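Local coordinates for protein trehalose monomycolate exporter MmpL3 (Mycobacterium tuberculosis, PDB 7NVH) that probably exports trehalose monomycolate, a mycolic acid carrier, across the inner membrane as an RND-type transporter of the MmpL family, at residues L417-I422 and P621-I627. Residues are numbered along the deposited sequence; the frame is centred on the assembly and turned at random.
Sequences LSLGGI and PLTAPVI. With AV0 (Lauryl Maltose Neopentyl Glycol), chain B.
Leu419 leans over the first turn of helix 624-654 and makes most of the apolar contact with the helix start. With CG opposite the carbonyl carbon (chi1 -60°), the side chain swings toward the helix, and the fork at CG divides its methyls: CD1 sits 3.8 Å from Ala624 CB, while CD2 reaches Ile627 CG1 at 3.6 Å. Ala624, one methyl long, lets the leucine settle close to the helix backbone, and Ile627, nearly a turn on, brings its CG1 against CD2. Phe556 of helix 544-556 also packs on Leu419, and Ile552 and Leu555 on Ala624. Nearby, Leu417 and Leu622 cross at about a right angle, meeting through their CD1 methyls 4.0 Å apart; Thr603, Phe606 and Val607 of helix 582-607 line this side.

A single backbone hydrogen bond joins Gly420 N to Leu622 O, approaching nearly along C=O but bent at the hydrogen; its 2.5 Å length is doubtful at this resolution. Gly420, lacking a side chain, lets Pro621 CB lie 3.6 Å from its CA, and its backbone angles (phi -156°, psi -144°) are easiest for glycine. The solvent side is thinner in side chains: exposed Pro621 meets Ser418 O and Gly420 CA through CB, and Ser418 OG donates to Leu417 O at 2.7 Å.

At the other end Ile422 approaches Thr623 only loosely. Gly421 and Ile422 line the lauryl maltose neopentyl glycol pocket; Ile422 turns CG2 and CD1 to an alkyl chain, and its O lies 2.9 Å from detergent OBX. Thr623, at the N-cap, pairs OG1 with Tyr426 instead of capping the helix. The chemistry implies a join made mainly by apolar burial, one backbone hydrogen bond adding a polar tie, where the linker leading from the membrane helices toward the second periplasmic domain crosses a membrane-helix start beside a detergent-occupied pocket.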
ATOM      1  N   LEU A 417       5.528   8.079  16.336  1.00 56.67           N
ATOM      2  CA  LEU A 417       5.357   7.466  15.021  1.00 56.67           C
ATOM      3  C   LEU A 417       6.667   6.879  14.505  1.00 56.67           C
ATOM      4  O   LEU A 417       6.770   5.668  14.286  1.00 56.67           O
ATOM      5  CB  LEU A 417       4.795   8.488  14.033  1.00 56.67           C
ATOM      6  CG  LEU A 417       4.357   7.921  12.685  1.00 56.67           C
ATOM      7  CD1 LEU A 417       3.250   6.904  12.875  1.00 56.67           C
ATOM      8  CD2 LEU A 417       3.906   9.037  11.760  1.00 56.67           C
ATOM      9  N   SER A 418       7.679   7.727  14.305  1.00 58.00           N
ATOM     10  CA  SER A 418       9.035   7.290  13.967  1.00 58.00           C
ATOM     11  C   SER A 418       9.051   6.466  12.675  1.00 58.00           C
ATOM     12  O   SER A 418       9.263   5.255  12.678  1.00 58.00           O
ATOM     13  CB  SER A 418       9.658   6.504  15.127  1.00 58.00           C
ATOM     14  OG  SER A 418       9.242   5.151  15.103  1.00 58.00           O
ATOM     15  N   LEU A 419       8.777   7.155  11.570  1.00 58.22           N
ATOM     16  CA  LEU A 419       8.847   6.533  10.254  1.00 58.22           C
ATOM     17  C   LEU A 419      10.245   5.976   9.983  1.00 58.22           C
ATOM     18  O   LEU A 419      11.228   6.336  10.636  1.00 58.22           O
ATOM     19  CB  LEU A 419       8.480   7.540   9.168  1.00 58.22           C
ATOM     20  CG  LEU A 419       7.084   8.148   9.257  1.00 58.22           C
ATOM     21  CD1 LEU A 419       6.915   9.230   8.209  1.00 58.22           C
ATOM     22  CD2 LEU A 419       6.034   7.072   9.091  1.00 58.22           C
ATOM     23  N   GLY A 420      10.324   5.096   9.001  1.00 58.80           N
ATOM     24  CA  GLY A 420      11.568   4.427   8.673  1.00 58.80           C
ATOM     25  C   GLY A 420      11.602   3.951   7.238  1.00 58.80           C
ATOM     26  O   GLY A 420      11.069   4.603   6.338  1.00 58.80           O
ATOM     27  N   GLY A 421      12.236   2.796   7.022  1.00 60.44           N
ATOM     28  CA  GLY A 421      12.423   2.276   5.682  1.00 60.44           C
ATOM     29  C   GLY A 421      12.420   0.762   5.658  1.00 60.44           C
ATOM     30  O   GLY A 421      12.345   0.099   6.694  1.00 60.44           O
ATOM     31  N   ILE A 422      12.508   0.220   4.440  1.00 59.10           N
ATOM     32  CA  ILE A 422      12.426  -1.222   4.242  1.00 59.10           C
ATOM     33  C   ILE A 422      13.780  -1.870   4.503  1.00 59.10           C
ATOM     34  O   ILE A 422      14.836  -1.328   4.151  1.00 59.10           O
ATOM     35  CB  ILE A 422      11.927  -1.537   2.820  1.00 59.10           C
ATOM     36  CG1 ILE A 422      10.506  -1.023   2.627  1.00 59.10           C
ATOM     37  CG2 ILE A 422      11.972  -3.028   2.538  1.00 59.10           C
ATOM     38  CD1 ILE A 422      10.020  -1.162   1.218  1.00 59.10           C
ATOM     39  N   PRO A 621       9.909   0.669  12.607  1.00 58.67           N
ATOM     40  CA  PRO A 621       9.405   1.932  12.059  1.00 58.67           C
ATOM     41  C   PRO A 621       8.600   1.697  10.789  1.00 58.67           C
ATOM     42  O   PRO A 621       8.924   0.831   9.977  1.00 58.67           O
ATOM     43  CB  PRO A 621      10.682   2.725  11.772  1.00 58.67           C
ATOM     44  CG  PRO A 621      11.685   2.187  12.714  1.00 58.67           C
ATOM     45  CD  PRO A 621      11.328   0.756  12.993  1.00 58.67           C
ATOM     46  N   LEU A 622       7.541   2.484  10.624  1.00 59.18           N
ATOM     47  CA  LEU A 622       6.682   2.352   9.461  1.00 59.18           C
ATOM     48  C   LEU A 622       7.315   3.020   8.243  1.00 59.18           C
ATOM     49  O   LEU A 622       8.298   3.758   8.341  1.00 59.18           O
ATOM     50  CB  LEU A 622       5.304   2.947   9.742  1.00 59.18           C
ATOM     51  CG  LEU A 622       4.634   2.488  11.036  1.00 59.18           C
ATOM     52  CD1 LEU A 622       3.322   3.219  11.260  1.00 59.18           C
ATOM     53  CD2 LEU A 622       4.413   0.987  11.021  1.00 59.18           C
ATOM     54  N   THR A 623       6.735   2.751   7.078  1.00 58.50           N
ATOM     55  CA  THR A 623       7.205   3.301   5.814  1.00 58.50           C
ATOM     56  C   THR A 623       6.353   4.507   5.445  1.00 58.50           C
ATOM     57  O   THR A 623       5.121   4.436   5.489  1.00 58.50           O
ATOM     58  CB  THR A 623       7.148   2.247   4.709  1.00 58.50           C
ATOM     59  OG1 THR A 623       7.806   1.055   5.154  1.00 58.50           O
ATOM     60  CG2 THR A 623       7.843   2.747   3.461  1.00 58.50           C
ATOM     61  N   ALA A 624       7.011   5.609   5.086  1.00 58.12           N
ATOM     62  CA  ALA A 624       6.296   6.866   4.872  1.00 58.12           C
ATOM     63  C   ALA A 624       5.282   6.806   3.734  1.00 58.12           C
ATOM     64  O   ALA A 624       4.145   7.265   3.934  1.00 58.12           O
ATOM     65  CB  ALA A 624       7.305   8.001   4.665  1.00 58.12           C
ATOM     66  N   PRO A 625       5.603   6.295   2.536  1.00 57.94           N
ATOM     67  CA  PRO A 625       4.568   6.239   1.486  1.00 57.94           C
ATOM     68  C   PRO A 625       3.348   5.426   1.880  1.00 57.94           C
ATOM     69  O   PRO A 625       2.216   5.790   1.528  1.00 57.94           O
ATOM     70  CB  PRO A 625       5.313   5.609   0.305  1.00 57.94           C
ATOM     71  CG  PRO A 625       6.725   5.976   0.527  1.00 57.94           C
ATOM     72  CD  PRO A 625       6.916   5.885   2.006  1.00 57.94           C
ATOM     73  N   VAL A 626       3.547   4.329   2.612  1.00 57.18           N
ATOM     74  CA  VAL A 626       2.412   3.507   3.007  1.00 57.18           C
ATOM     75  C   VAL A 626       1.535   4.257   3.997  1.00 57.18           C
ATOM     76  O   VAL A 626       0.329   4.015   4.068  1.00 57.18           O
ATOM     77  CB  VAL A 626       2.897   2.163   3.572  1.00 57.18           C
ATOM     78  CG1 VAL A 626       1.718   1.301   3.983  1.00 57.18           C
ATOM     79  CG2 VAL A 626       3.732   1.454   2.546  1.00 57.18           C
ATOM     80  N   ILE A 627       2.108   5.185   4.764  1.00 57.07           N
ATOM     81  CA  ILE A 627       1.290   6.015   5.642  1.00 57.07           C
ATOM     82  C   ILE A 627       0.347   6.885   4.823  1.00 57.07           C
ATOM     83  O   ILE A 627      -0.835   7.028   5.156  1.00 57.07           O
ATOM     84  CB  ILE A 627       2.184   6.857   6.569  1.00 57.07           C
ATOM     85  CG1 ILE A 627       3.024   5.940   7.453  1.00 57.07           C
ATOM     86  CG2 ILE A 627       1.342   7.790   7.418  1.00 57.07           C
ATOM     87  CD1 ILE A 627       2.212   4.903   8.189  1.00 57.07           C
TER
HETATM   88  C1  AV0 B 801      16.724  -0.644  -3.317  1.00 63.35           C
HETATM   89  O1  AV0 B 801      16.172  -1.166  -2.156  1.00 63.35           O
HETATM   90  C2  AV0 B 801      15.653   0.029  -4.152  1.00 63.35           C
HETATM   91  O2  AV0 B 801      14.665  -0.940  -4.505  1.00 63.35           O
HETATM   92  C3  AV0 B 801      16.229   0.619  -5.403  1.00 63.35           C
HETATM   93  O3  AV0 B 801      15.187   1.415  -6.033  1.00 63.35           O
HETATM   94  C4  AV0 B 801      17.428   1.474  -5.172  1.00 63.35           C
HETATM   95  O4  AV0 B 801      18.155   1.640  -6.442  1.00 63.35           O
HETATM   96  C5  AV0 B 801      18.425   0.897  -4.164  1.00 63.35           C
HETATM   97  O5  AV0 B 801      17.780   0.330  -2.953  1.00 63.35           O
HETATM   98  C6  AV0 B 801      19.360   1.980  -3.738  1.00 63.35           C
HETATM   99  O6  AV0 B 801      19.392   2.036  -2.334  1.00 63.35           O
HETATM  100  CAA AV0 B 801       6.254  -6.315  -2.366  1.00 63.35           C
HETATM  101  CAB AV0 B 801      26.091  -7.772   2.233  1.00 63.35           C
HETATM  102  OAI AV0 B 801      14.802   4.109  -6.498  1.00 63.35           O
HETATM  103  OAJ AV0 B 801      23.817  -1.617   8.532  1.00 63.35           O
HETATM  104  OAL AV0 B 801      16.305   0.759   6.546  1.00 63.35           O
HETATM  105  OAN AV0 B 801      21.560  -1.047   4.890  1.00 63.35           O
HETATM  106  OAP AV0 B 801      20.535  -2.577   2.769  1.00 63.35           O
HETATM  107  OAQ AV0 B 801      19.024   6.270  -7.073  1.00 63.35           O
HETATM  108  OAR AV0 B 801      21.788   0.442  10.291  1.00 63.35           O
HETATM  109  OAS AV0 B 801      17.593   4.269  -9.749  1.00 63.35           O
HETATM  110  OAT AV0 B 801      18.943   0.566  10.756  1.00 63.35           O
HETATM  111  OAU AV0 B 801      20.065   3.566  -7.153  1.00 63.35           O
HETATM  112  OAV AV0 B 801      17.426   0.046   8.472  1.00 63.35           O
HETATM  113  CAW AV0 B 801       7.758  -6.144  -2.484  1.00 63.35           C
HETATM  114  CAX AV0 B 801      24.641  -8.180   2.645  1.00 63.35           C
HETATM  115  CAY AV0 B 801       8.070  -4.779  -3.076  1.00 63.35           C
HETATM  116  CAZ AV0 B 801      23.681  -6.975   2.437  1.00 63.35           C
HETATM  117  CBA AV0 B 801       9.555  -4.471  -2.882  1.00 63.35           C
HETATM  118  CBB AV0 B 801      22.266  -7.373   2.914  1.00 63.35           C
HETATM  119  CBC AV0 B 801       9.924  -4.654  -1.398  1.00 63.35           C
HETATM  120  CBD AV0 B 801      21.315  -6.136   2.871  1.00 63.35           C
HETATM  121  CBE AV0 B 801      11.314  -3.997  -1.120  1.00 63.35           C
HETATM  122  CBF AV0 B 801      19.854  -6.631   2.883  1.00 63.35           C
HETATM  123  CBG AV0 B 801      12.405  -4.615  -2.095  1.00 63.35           C
HETATM  124  CBH AV0 B 801      18.877  -5.403   2.732  1.00 63.35           C
HETATM  125  CBI AV0 B 801      13.552  -3.559  -2.320  1.00 63.35           C
HETATM  126  CBJ AV0 B 801      17.752  -5.772   1.720  1.00 63.35           C
HETATM  127  CBK AV0 B 801      14.788  -3.892  -1.372  1.00 63.35           C
HETATM  128  CBL AV0 B 801      16.827  -4.528   1.480  1.00 63.35           C
HETATM  129  CBM AV0 B 801      15.618   4.860  -7.368  1.00 63.35           C
HETATM  130  CBN AV0 B 801      22.579  -2.117   8.976  1.00 63.35           C
HETATM  131  CBP AV0 B 801      17.187   1.010   5.476  1.00 63.35           C
HETATM  132  CBQ AV0 B 801      14.978  -2.735  -0.304  1.00 63.35           C
HETATM  133  CBR AV0 B 801      17.239  -3.851   0.128  1.00 63.35           C
HETATM  134  CBS AV0 B 801      17.172  -1.720  -1.282  1.00 63.35           C
HETATM  135  CBT AV0 B 801      16.727  -1.577   1.260  1.00 63.35           C
HETATM  136  OBV AV0 B 801      18.109  -1.647   1.665  1.00 63.35           O
HETATM  137  OBX AV0 B 801      17.544  -0.506   3.635  1.00 63.35           O
HETATM  138  OBY AV0 B 801      17.403   3.837  -6.084  1.00 63.35           O
HETATM  139  OBZ AV0 B 801      20.489  -1.957   7.756  1.00 63.35           O
HETATM  140  OCB AV0 B 801      19.635  -0.052   6.723  1.00 63.35           O
HETATM  141  CCC AV0 B 801      16.955   5.089  -6.731  1.00 63.35           C
HETATM  142  CCD AV0 B 801      21.464  -1.187   8.537  1.00 63.35           C
HETATM  143  CCF AV0 B 801      17.854  -0.278   5.058  1.00 63.35           C
HETATM  144  CCH AV0 B 801      20.121  -1.293   4.715  1.00 63.35           C
HETATM  145  CCJ AV0 B 801      18.329  -1.603   3.039  1.00 63.35           C
HETATM  146  CCL AV0 B 801      19.833  -1.429   3.286  1.00 63.35           C
HETATM  147  CCM AV0 B 801      16.516  -2.483  -0.049  1.00 63.35           C
HETATM  148  CCN AV0 B 801      17.948   5.612  -7.773  1.00 63.35           C
HETATM  149  CCO AV0 B 801      20.852  -0.529   9.776  1.00 63.35           C
HETATM  150  CCQ AV0 B 801      19.358  -0.162   5.314  1.00 63.35           C
HETATM  151  CCR AV0 B 801      17.775   2.824  -7.084  1.00 63.35           C
HETATM  152  CCS AV0 B 801      19.275  -1.168   7.449  1.00 63.35           C
HETATM  153  CCT AV0 B 801      18.538   4.582  -8.664  1.00 63.35           C
HETATM  154  CCU AV0 B 801      19.565   0.164   9.487  1.00 63.35           C
HETATM  155  CCV AV0 B 801      18.909   3.324  -7.967  1.00 63.35           C
HETATM  156  CCW AV0 B 801      18.637  -0.695   8.753  1.00 63.35           C